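Local structure of glutaredoxin-glutathione complex (Polygonaceae, 5KQA) at residues S43-G48 against E68-S73; N37-F42 against P92-G97. The protein binds glutathione and, as a glutaredoxin of the thioredoxin superfamily, probably catalyses glutathione-dependent thiol-disulfide exchange. All coordinates share one frame; numbering follows the deposited sequence.

Interaction 1 of 2, residues S43-G48 against E68-S73; sequences SKTYCG and ELDQES. With GSH (glutathione), chain B.
Thr45 takes part in three of the five hydrogen bonds between two loops that each leave the end of a strand, two of them to Asp70. The threonine hydroxyl donates to the syn lone pair of the carboxylate, OG1 to Asp70 OD2 at 2.7 Å, while its own backbone N meets the other oxygen, Asp70 OD1, at 3.0 Å from above the carboxylate plane. Gln71 adds a third bond, NE2 reaching Thr45 OG1 at 2.7 Å with the hydroxyl near the amide plane. This double use of the hydroxyl depends on chi1 of -47°, which turns OG1 away from the carbonyl carbon. With an alanine here, Asp70 OD2 and the amide of Gln71 would probably lose the hydroxyl they share, and the glutamine would be likely to turn more freely.

The backbone adds one straight bond, Leu69 N to Ser43 O at 2.7 Å, prolonging the parallel pairing of Ser43 with Glu68. The carboxylate of Glu68 curls back over this junction, its OE2 held by a salt bridge to Lys54.

Charge pairing turns to the ligand at Lys44, whose extended chain brings NZ within 3.0 Å of glutathione O31; Gln79 also binds NZ. Cys47, at the N-cap of helix 48-60, puts SG 3.1 Å from glutathione SG2. Strands 39-43 and 65-68 thus end side by side here, with Leu69 packed on Ile78 of helix 75-86.

Interaction 2 of 2, residues N37-F42 against P92-G97; sequences NPLVVF and PNVFIG
Antiparallel strand pairing joins Leu39, Val40, Val41 and Phe42 to Ile96, Phe95, Val94 and Asn93 in the middle of the mixed sheet of the thioredoxin fold. The short axes of strands 39-42 and 93-96 run 4.7 Å apart at 170°. Val40 with Phe95 and Phe42 with Asn93 are hydrogen-bonded pairs, each joined in both directions; between and beyond them, Val41 with Val94 and Leu39 with Ile96 are non-hydrogen-bonded pairs. Gly97 N to Pro38 O, 2.8 Å, closes the ladder at one end. Gly97 has a positive phi, a conformation that favours glycine.

On one face the aliphatic side chains meet. With CG anti to the backbone N (chi1 170°), the CD1 branch of Leu39 reaches toward the neighbouring strand, 3.5 Å from Ile96 CG1 and 3.6 Å from Val94 CG1, and the side chain lies alongside that of Ile96. Val41 CG1 approaches Pro92 CB at 4.1 Å, and helix 48-60 packs here through Phe57 on Leu39 and Val53 on Pro92.

The other face carries the two phenylalanines with Val40 and Asn93. Phe42 brings CE2 to within 3.8 Å of Phe95 CE1, the two side chains meeting at a slant with their ring planes at 83°. Val40 CG1 lies over one face of the Phe42 ring, 3.7 Å above it and toward the rim. Leu82 of helix 75-86 and Val34 of helix 20-35 touch both phenylalanines.

The chemistry is that of a hydrophobic core: backbone polar groups are satisfied strand to strand, and side chains on both faces are largely hydrocarbon, Asn93 being the polar exception, with a weak bond from ND2 to Thr86. Only at its Pro92 end, where a cis peptide bond precedes the proline, does the ladder reach bound glutathione, consistent with the cis-proline of thioredoxin-fold active sites.

Overall arrangement
Interaction 2 builds the core of the sheet near the centre of the chain, and interaction 1 lies past the C-terminal ends of strands 39-43 and 65-68, beside the ligand, their centres about 14 Å apart. Strand 39-43 links them: its pairing with 93-96 belongs to interaction 2, and its end passes into the loop of interaction 1. Along the chain, 43-48 and 68-73 are nested inside the loop closed by 37-42 and 92-97. The two touch through Leu69 on Phe42 and Cys47 on Pro92. Together they are consistent with the thioredoxin-type layout, in which the buried ladder runs out at the strand ends and the glutathione pocket forms beside the probable active-site loop.

Interaction 1 of 2, residues S43-G48 against E68-S73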
ATOM      1  N   SER A  43       2.175  -1.353  -5.382  1.00  9.51           N
ATOM      2  CA  SER A  43       2.826  -2.584  -5.803  1.00 11.46           C
ATOM      3  C   SER A  43       3.569  -2.414  -7.135  1.00  9.56           C
ATOM      4  O   SER A  43       3.417  -1.394  -7.822  1.00  8.33           O
ATOM      5  CB  SER A  43       1.757  -3.684  -5.918  1.00  9.44           C
ATOM      6  OG  SER A  43       2.279  -4.905  -6.409  1.00 16.36           O
ATOM      7  N   LYS A  44       4.381  -3.405  -7.490  1.00  8.17           N
ATOM      8  CA  LYS A  44       4.796  -3.578  -8.889  1.00  8.62           C
ATOM      9  C   LYS A  44       4.487  -5.016  -9.316  1.00 10.57           C
ATOM     10  O   LYS A  44       4.559  -5.938  -8.505  1.00 11.76           O
ATOM     11  CB  LYS A  44       6.274  -3.232  -9.078  1.00  5.46           C
ATOM     12  CG  LYS A  44       6.520  -1.718  -9.065  1.00  9.63           C
ATOM     13  CD  LYS A  44       7.996  -1.367  -9.239  1.00 12.27           C
ATOM     14  CE  LYS A  44       8.191   0.149  -9.300  1.00 17.11           C
ATOM     15  NZ  LYS A  44       9.624   0.522  -9.449  1.00 26.97           N
ATOM     16  N   THR A  45       4.100  -5.199 -10.574  1.00 14.47           N
ATOM     17  CA  THR A  45       3.546  -6.476 -11.030  1.00 10.92           C
ATOM     18  C   THR A  45       4.450  -7.682 -10.761  1.00 12.52           C
ATOM     19  O   THR A  45       3.979  -8.757 -10.400  1.00 10.15           O
ATOM     20  CB  THR A  45       3.244  -6.438 -12.543  1.00 15.14           C
ATOM     21  OG1 THR A  45       2.544  -5.231 -12.859  1.00 14.52           O
ATOM     22  CG2 THR A  45       2.398  -7.646 -12.955  1.00 17.04           C
ATOM     23  N   TYR A  46       5.755  -7.512 -10.930  1.00 10.62           N
ATOM     24  CA  TYR A  46       6.655  -8.654 -10.811  1.00 14.32           C
ATOM     25  C   TYR A  46       7.544  -8.558  -9.573  1.00 17.18           C
ATOM     26  O   TYR A  46       8.655  -9.085  -9.554  1.00 19.30           O
ATOM     27  CB  TYR A  46       7.478  -8.794 -12.098  1.00 17.57           C
ATOM     28  CG  TYR A  46       6.548  -8.869 -13.300  1.00 15.46           C
ATOM     29  CD1 TYR A  46       5.851 -10.035 -13.584  1.00 13.61           C
ATOM     30  CD2 TYR A  46       6.325  -7.756 -14.107  1.00 17.88           C
ATOM     31  CE1 TYR A  46       4.959 -10.102 -14.657  1.00 20.91           C
ATOM     32  CE2 TYR A  46       5.441  -7.815 -15.186  1.00 18.71           C
ATOM     33  CZ  TYR A  46       4.765  -8.993 -15.450  1.00 20.19           C
ATOM     34  OH  TYR A  46       3.894  -9.060 -16.515  1.00 32.72           O
ATOM     35  N   CYS A  47       7.032  -7.901  -8.535  1.00 10.46           N
ATOM     36  CA  CYS A  47       7.734  -7.833  -7.257  1.00  9.73           C
ATOM     37  C   CYS A  47       7.359  -9.034  -6.397  1.00 14.57           C
ATOM     38  O   CYS A  47       6.180  -9.221  -6.051  1.00 11.73           O
ATOM     39  CB  CYS A  47       7.411  -6.538  -6.512  1.00 14.78           C
ATOM     40  SG  CYS A  47       8.110  -6.490  -4.827  1.00 17.99           S
ATOM     41  N   GLY A  48       8.354  -9.851  -6.060  1.00  9.54           N
ATOM     42  CA  GLY A  48       8.121 -11.037  -5.260  1.00 12.91           C
ATOM     43  C   GLY A  48       7.528 -10.726  -3.900  1.00 10.59           C
ATOM     44  O   GLY A  48       6.700 -11.472  -3.386  1.00 13.39           O
ATOM     45  N   GLU A  68      -0.524  -1.071  -9.316  1.00 10.47           N
ATOM     46  CA  GLU A  68       0.754  -1.474  -9.894  1.00 10.59           C
ATOM     47  C   GLU A  68       1.469  -0.275 -10.492  1.00 11.57           C
ATOM     48  O   GLU A  68       1.092   0.187 -11.566  1.00 10.69           O
ATOM     49  CB  GLU A  68       0.544  -2.545 -10.969  1.00  8.90           C
ATOM     50  CG  GLU A  68      -0.170  -3.803 -10.488  1.00 10.80           C
ATOM     51  CD  GLU A  68       0.713  -4.674  -9.610  1.00 17.01           C
ATOM     52  OE1 GLU A  68       1.760  -4.176  -9.157  1.00 20.47           O
ATOM     53  OE2 GLU A  68       0.371  -5.857  -9.380  1.00 15.45           O
ATOM     54  N   LEU A  69       2.499   0.223  -9.813  1.00  8.78           N
ATOM     55  CA  LEU A  69       3.157   1.454 -10.245  1.00 15.16           C
ATOM     56  C   LEU A  69       3.774   1.339 -11.646  1.00 12.63           C
ATOM     57  O   LEU A  69       3.806   2.315 -12.409  1.00  8.16           O
ATOM     58  CB  LEU A  69       4.229   1.860  -9.242  1.00 11.29           C
ATOM     59  CG  LEU A  69       3.772   2.116  -7.812  1.00 17.45           C
ATOM     60  CD1 LEU A  69       4.948   2.662  -7.010  1.00 12.88           C
ATOM     61  CD2 LEU A  69       2.589   3.064  -7.799  1.00 12.86           C
ATOM     62  N   ASP A  70       4.244   0.143 -11.983  1.00 11.90           N
ATOM     63  CA  ASP A  70       4.872  -0.109 -13.283  1.00 14.05           C
ATOM     64  C   ASP A  70       3.869  -0.030 -14.435  1.00 17.92           C
ATOM     65  O   ASP A  70       4.250   0.007 -15.598  1.00 16.74           O
ATOM     66  CB  ASP A  70       5.546  -1.485 -13.287  1.00 10.82           C
ATOM     67  CG  ASP A  70       4.592  -2.585 -12.907  1.00 11.65           C
ATOM     68  OD1 ASP A  70       3.969  -2.471 -11.831  1.00 16.11           O
ATOM     69  OD2 ASP A  70       4.431  -3.546 -13.685  1.00 23.11           O
ATOM     70  N   GLN A  71       2.583  -0.019 -14.106  1.00 15.57           N
ATOM     71  CA  GLN A  71       1.541   0.039 -15.123  1.00 11.71           C
ATOM     72  C   GLN A  71       0.822   1.379 -15.117  1.00 15.67           C
ATOM     73  O   GLN A  71      -0.126   1.590 -15.867  1.00 13.60           O
ATOM     74  CB  GLN A  71       0.546  -1.088 -14.910  1.00 10.66           C
ATOM     75  CG  GLN A  71       1.199  -2.450 -15.048  1.00 19.97           C
ATOM     76  CD  GLN A  71       0.189  -3.540 -15.143  1.00 18.93           C
ATOM     77  OE1 GLN A  71      -0.730  -3.456 -15.948  1.00 23.06           O
ATOM     78  NE2 GLN A  71       0.331  -4.571 -14.309  1.00 16.32           N
ATOM     79  N   GLU A  72       1.263   2.275 -14.248  1.00 12.89           N
ATOM     80  CA  GLU A  72       0.671   3.602 -14.175  1.00 10.11           C
ATOM     81  C   GLU A  72       1.574   4.576 -14.926  1.00 13.23           C
ATOM     82  O   GLU A  72       2.795   4.509 -14.784  1.00 11.45           O
ATOM     83  CB  GLU A  72       0.489   4.028 -12.716  1.00 10.82           C
ATOM     84  CG  GLU A  72      -0.474   3.143 -11.927  1.00 14.66           C
ATOM     85  CD  GLU A  72      -1.936   3.398 -12.273  1.00 14.73           C
ATOM     86  OE1 GLU A  72      -2.249   4.474 -12.815  1.00 18.17           O
ATOM     87  OE2 GLU A  72      -2.779   2.524 -11.988  1.00 17.10           O
ATOM     88  N   SER A  73       1.001   5.466 -15.736  1.00 14.03           N
ATOM     89  CA  SER A  73       1.839   6.422 -16.457  1.00 16.65           C
ATOM     90  C   SER A  73       2.634   7.298 -15.491  1.00 21.16           C
ATOM     91  O   SER A  73       3.771   7.661 -15.777  1.00 14.00           O
ATOM     92  CB  SER A  73       1.013   7.309 -17.393  1.00 20.54           C
ATOM     93  OG  SER A  73       0.000   8.008 -16.687  1.00 30.30           O
TER
HETATM   94  N1  GSH B 201      12.038  -5.446   3.012  1.00 27.82           N
HETATM   95  CA1 GSH B 201      11.206  -5.040   1.927  1.00 24.36           C
HETATM   96  C1  GSH B 201       9.846  -5.663   2.147  1.00 25.14           C
HETATM   97  O11 GSH B 201       8.826  -5.174   1.590  1.00 15.02           O
HETATM   98  O12 GSH B 201       9.734  -6.668   2.904  1.00 25.97           O
HETATM   99  CB1 GSH B 201      11.813  -5.461   0.596  1.00 20.28           C
HETATM  100  CG1 GSH B 201      10.896  -5.089  -0.565  1.00 22.92           C
HETATM  101  CD1 GSH B 201      11.664  -4.936  -1.875  1.00 27.70           C
HETATM  102  OE1 GSH B 201      12.862  -5.152  -1.920  1.00 32.31           O
HETATM  103  N2  GSH B 201      10.981  -4.535  -3.063  1.00 20.62           N
HETATM  104  CA2 GSH B 201      11.672  -4.372  -4.303  1.00 29.31           C
HETATM  105  C2  GSH B 201      11.767  -2.925  -4.718  1.00 31.35           C
HETATM  106  O2  GSH B 201      10.861  -2.137  -4.491  1.00 24.17           O
HETATM  107  CB2 GSH B 201      10.903  -4.999  -5.444  1.00 32.36           C
HETATM  108  SG2 GSH B 201      11.128  -6.755  -5.505  1.00 36.56           S
HETATM  109  N3  GSH B 201      12.915  -2.496  -5.432  1.00 29.92           N
HETATM  110  CA3 GSH B 201      12.999  -1.144  -5.869  1.00 28.23           C
HETATM  111  C3  GSH B 201      11.885  -0.889  -6.884  1.00 35.85           C
HETATM  112  O31 GSH B 201      11.365   0.253  -6.982  1.00 46.17           O
HETATM  113  O32 GSH B 201      11.458  -1.811  -7.638  1.00 29.58           O

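Interaction 2 of 2, residues N37-F42 against P92-G97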
ATOM      1  N   ASN A  37      -9.941   3.406   0.179  1.00  9.13           N
ATOM      2  CA  ASN A  37      -9.761   1.964   0.306  1.00 11.83           C
ATOM      3  C   ASN A  37      -9.312   1.608   1.700  1.00  8.36           C
ATOM      4  O   ASN A  37      -8.333   2.159   2.186  1.00 12.70           O
ATOM      5  CB  ASN A  37      -8.741   1.445  -0.704  1.00 11.78           C
ATOM      6  CG  ASN A  37      -9.263   1.467  -2.113  1.00 12.35           C
ATOM      7  OD1 ASN A  37      -9.994   0.576  -2.520  1.00  9.00           O
ATOM      8  ND2 ASN A  37      -8.883   2.487  -2.874  1.00 15.53           N
ATOM      9  N   PRO A  38     -10.040   0.702   2.366  1.00 11.93           N
ATOM     10  CA  PRO A  38      -9.600   0.285   3.699  1.00 10.89           C
ATOM     11  C   PRO A  38      -8.163  -0.245   3.664  1.00 14.73           C
ATOM     12  O   PRO A  38      -7.348   0.102   4.510  1.00 13.89           O
ATOM     13  CB  PRO A  38     -10.605  -0.809   4.072  1.00 14.18           C
ATOM     14  CG  PRO A  38     -11.847  -0.440   3.301  1.00 14.13           C
ATOM     15  CD  PRO A  38     -11.365   0.156   2.010  1.00  8.56           C
ATOM     16  N   LEU A  39      -7.855  -1.049   2.658  1.00  9.93           N
ATOM     17  CA  LEU A  39      -6.518  -1.609   2.498  1.00  9.03           C
ATOM     18  C   LEU A  39      -5.972  -1.314   1.090  1.00 10.31           C
ATOM     19  O   LEU A  39      -6.607  -1.642   0.085  1.00  7.08           O
ATOM     20  CB  LEU A  39      -6.552  -3.118   2.763  1.00  8.56           C
ATOM     21  CG  LEU A  39      -5.308  -3.942   2.422  1.00  8.65           C
ATOM     22  CD1 LEU A  39      -4.083  -3.397   3.173  1.00 10.21           C
ATOM     23  CD2 LEU A  39      -5.530  -5.419   2.725  1.00  7.84           C
ATOM     24  N   VAL A  40      -4.805  -0.687   1.020  1.00 10.07           N
ATOM     25  CA  VAL A  40      -4.180  -0.392  -0.267  1.00  8.21           C
ATOM     26  C   VAL A  40      -2.789  -0.991  -0.315  1.00 10.58           C
ATOM     27  O   VAL A  40      -2.009  -0.861   0.633  1.00  8.66           O
ATOM     28  CB  VAL A  40      -4.054   1.129  -0.556  1.00 15.35           C
ATOM     29  CG1 VAL A  40      -3.426   1.357  -1.943  1.00  7.66           C
ATOM     30  CG2 VAL A  40      -5.404   1.829  -0.454  1.00 15.81           C
ATOM     31  N   VAL A  41      -2.471  -1.626  -1.435  1.00  9.99           N
ATOM     32  CA  VAL A  41      -1.137  -2.155  -1.645  1.00 10.94           C
ATOM     33  C   VAL A  41      -0.502  -1.495  -2.861  1.00 10.83           C
ATOM     34  O   VAL A  41      -0.780  -1.891  -3.985  1.00  9.31           O
ATOM     35  CB  VAL A  41      -1.155  -3.679  -1.837  1.00  8.86           C
ATOM     36  CG1 VAL A  41       0.260  -4.189  -2.008  1.00  9.84           C
ATOM     37  CG2 VAL A  41      -1.820  -4.364  -0.635  1.00  5.31           C
ATOM     38  N   PHE A  42       0.345  -0.484  -2.646  1.00  6.80           N
ATOM     39  CA  PHE A  42       1.104   0.067  -3.765  1.00  8.58           C
ATOM     40  C   PHE A  42       2.166  -0.958  -4.119  1.00 10.76           C
ATOM     41  O   PHE A  42       2.941  -1.384  -3.279  1.00  7.22           O
ATOM     42  CB  PHE A  42       1.716   1.426  -3.448  1.00  6.98           C
ATOM     43  CG  PHE A  42       0.698   2.508  -3.252  1.00  9.40           C
ATOM     44  CD1 PHE A  42       0.130   3.155  -4.346  1.00  9.87           C
ATOM     45  CD2 PHE A  42       0.294   2.872  -1.977  1.00  8.69           C
ATOM     46  CE1 PHE A  42      -0.820   4.158  -4.170  1.00  5.40           C
ATOM     47  CE2 PHE A  42      -0.653   3.882  -1.788  1.00  7.99           C
ATOM     48  CZ  PHE A  42      -1.214   4.522  -2.893  1.00  6.81           C
ATOM     49  N   PRO A  92       6.400  -3.714  -1.742  1.00 11.90           N
ATOM     50  CA  PRO A  92       5.083  -3.114  -1.529  1.00  8.71           C
ATOM     51  C   PRO A  92       5.061  -2.000  -0.473  1.00  6.75           C
ATOM     52  O   PRO A  92       5.851  -2.000   0.469  1.00 10.64           O
ATOM     53  CB  PRO A  92       4.247  -4.305  -1.066  1.00  9.68           C
ATOM     54  CG  PRO A  92       5.236  -5.167  -0.339  1.00 10.12           C
ATOM     55  CD  PRO A  92       6.504  -5.055  -1.129  1.00 12.19           C
ATOM     56  N   ASN A  93       4.133  -1.065  -0.642  1.00  7.27           N
ATOM     57  CA  ASN A  93       3.917   0.013   0.313  1.00  6.82           C
ATOM     58  C   ASN A  93       2.443  -0.024   0.696  1.00  6.06           C
ATOM     59  O   ASN A  93       1.575   0.377  -0.081  1.00  8.05           O
ATOM     60  CB  ASN A  93       4.316   1.363  -0.281  1.00  5.64           C
ATOM     61  CG  ASN A  93       4.543   2.434   0.776  1.00 11.09           C
ATOM     62  OD1 ASN A  93       3.930   2.416   1.838  1.00 10.69           O
ATOM     63  ND2 ASN A  93       5.430   3.374   0.482  1.00  8.32           N
ATOM     64  N   VAL A  94       2.180  -0.552   1.884  1.00  7.65           N
ATOM     65  CA  VAL A  94       0.831  -0.871   2.352  1.00 10.91           C
ATOM     66  C   VAL A  94       0.229   0.193   3.286  1.00  8.76           C
ATOM     67  O   VAL A  94       0.889   0.683   4.203  1.00  7.38           O
ATOM     68  CB  VAL A  94       0.837  -2.243   3.093  1.00  7.58           C
ATOM     69  CG1 VAL A  94      -0.572  -2.640   3.556  1.00  5.72           C
ATOM     70  CG2 VAL A  94       1.438  -3.322   2.203  1.00  7.84           C
ATOM     71  N   PHE A  95      -1.033   0.539   3.039  1.00  6.37           N
ATOM     72  CA  PHE A  95      -1.796   1.399   3.941  1.00  8.96           C
ATOM     73  C   PHE A  95      -3.026   0.656   4.429  1.00  8.17           C
ATOM     74  O   PHE A  95      -3.665  -0.063   3.662  1.00 12.19           O
ATOM     75  CB  PHE A  95      -2.225   2.695   3.251  1.00  6.02           C
ATOM     76  CG  PHE A  95      -1.095   3.637   2.959  1.00 10.10           C
ATOM     77  CD1 PHE A  95      -0.187   3.358   1.950  1.00  9.08           C
ATOM     78  CD2 PHE A  95      -0.958   4.811   3.677  1.00 10.09           C
ATOM     79  CE1 PHE A  95       0.837   4.230   1.661  1.00 11.62           C
ATOM     80  CE2 PHE A  95       0.065   5.689   3.399  1.00  7.55           C
ATOM     81  CZ  PHE A  95       0.973   5.393   2.390  1.00 11.61           C
ATOM     82  N   ILE A  96      -3.351   0.834   5.704  1.00  9.84           N
ATOM     83  CA  ILE A  96      -4.553   0.249   6.297  1.00 10.30           C
ATOM     84  C   ILE A  96      -5.297   1.315   7.099  1.00 12.55           C
ATOM     85  O   ILE A  96      -4.719   1.939   7.986  1.00  8.50           O
ATOM     86  CB  ILE A  96      -4.215  -0.953   7.217  1.00  9.62           C
ATOM     87  CG1 ILE A  96      -3.605  -2.087   6.389  1.00 12.55           C
ATOM     88  CG2 ILE A  96      -5.468  -1.453   7.957  1.00  7.18           C
ATOM     89  CD1 ILE A  96      -3.230  -3.313   7.193  1.00 10.41           C
ATOM     90  N   GLY A  97      -6.565   1.538   6.767  1.00  9.28           N
ATOM     91  CA  GLY A  97      -7.372   2.528   7.461  1.00 11.64           C
ATOM     92  C   GLY A  97      -6.790   3.932   7.400  1.00  7.52           C
ATOM     93  O   GLY A  97      -6.964   4.722   8.318  1.00 15.11           O
TER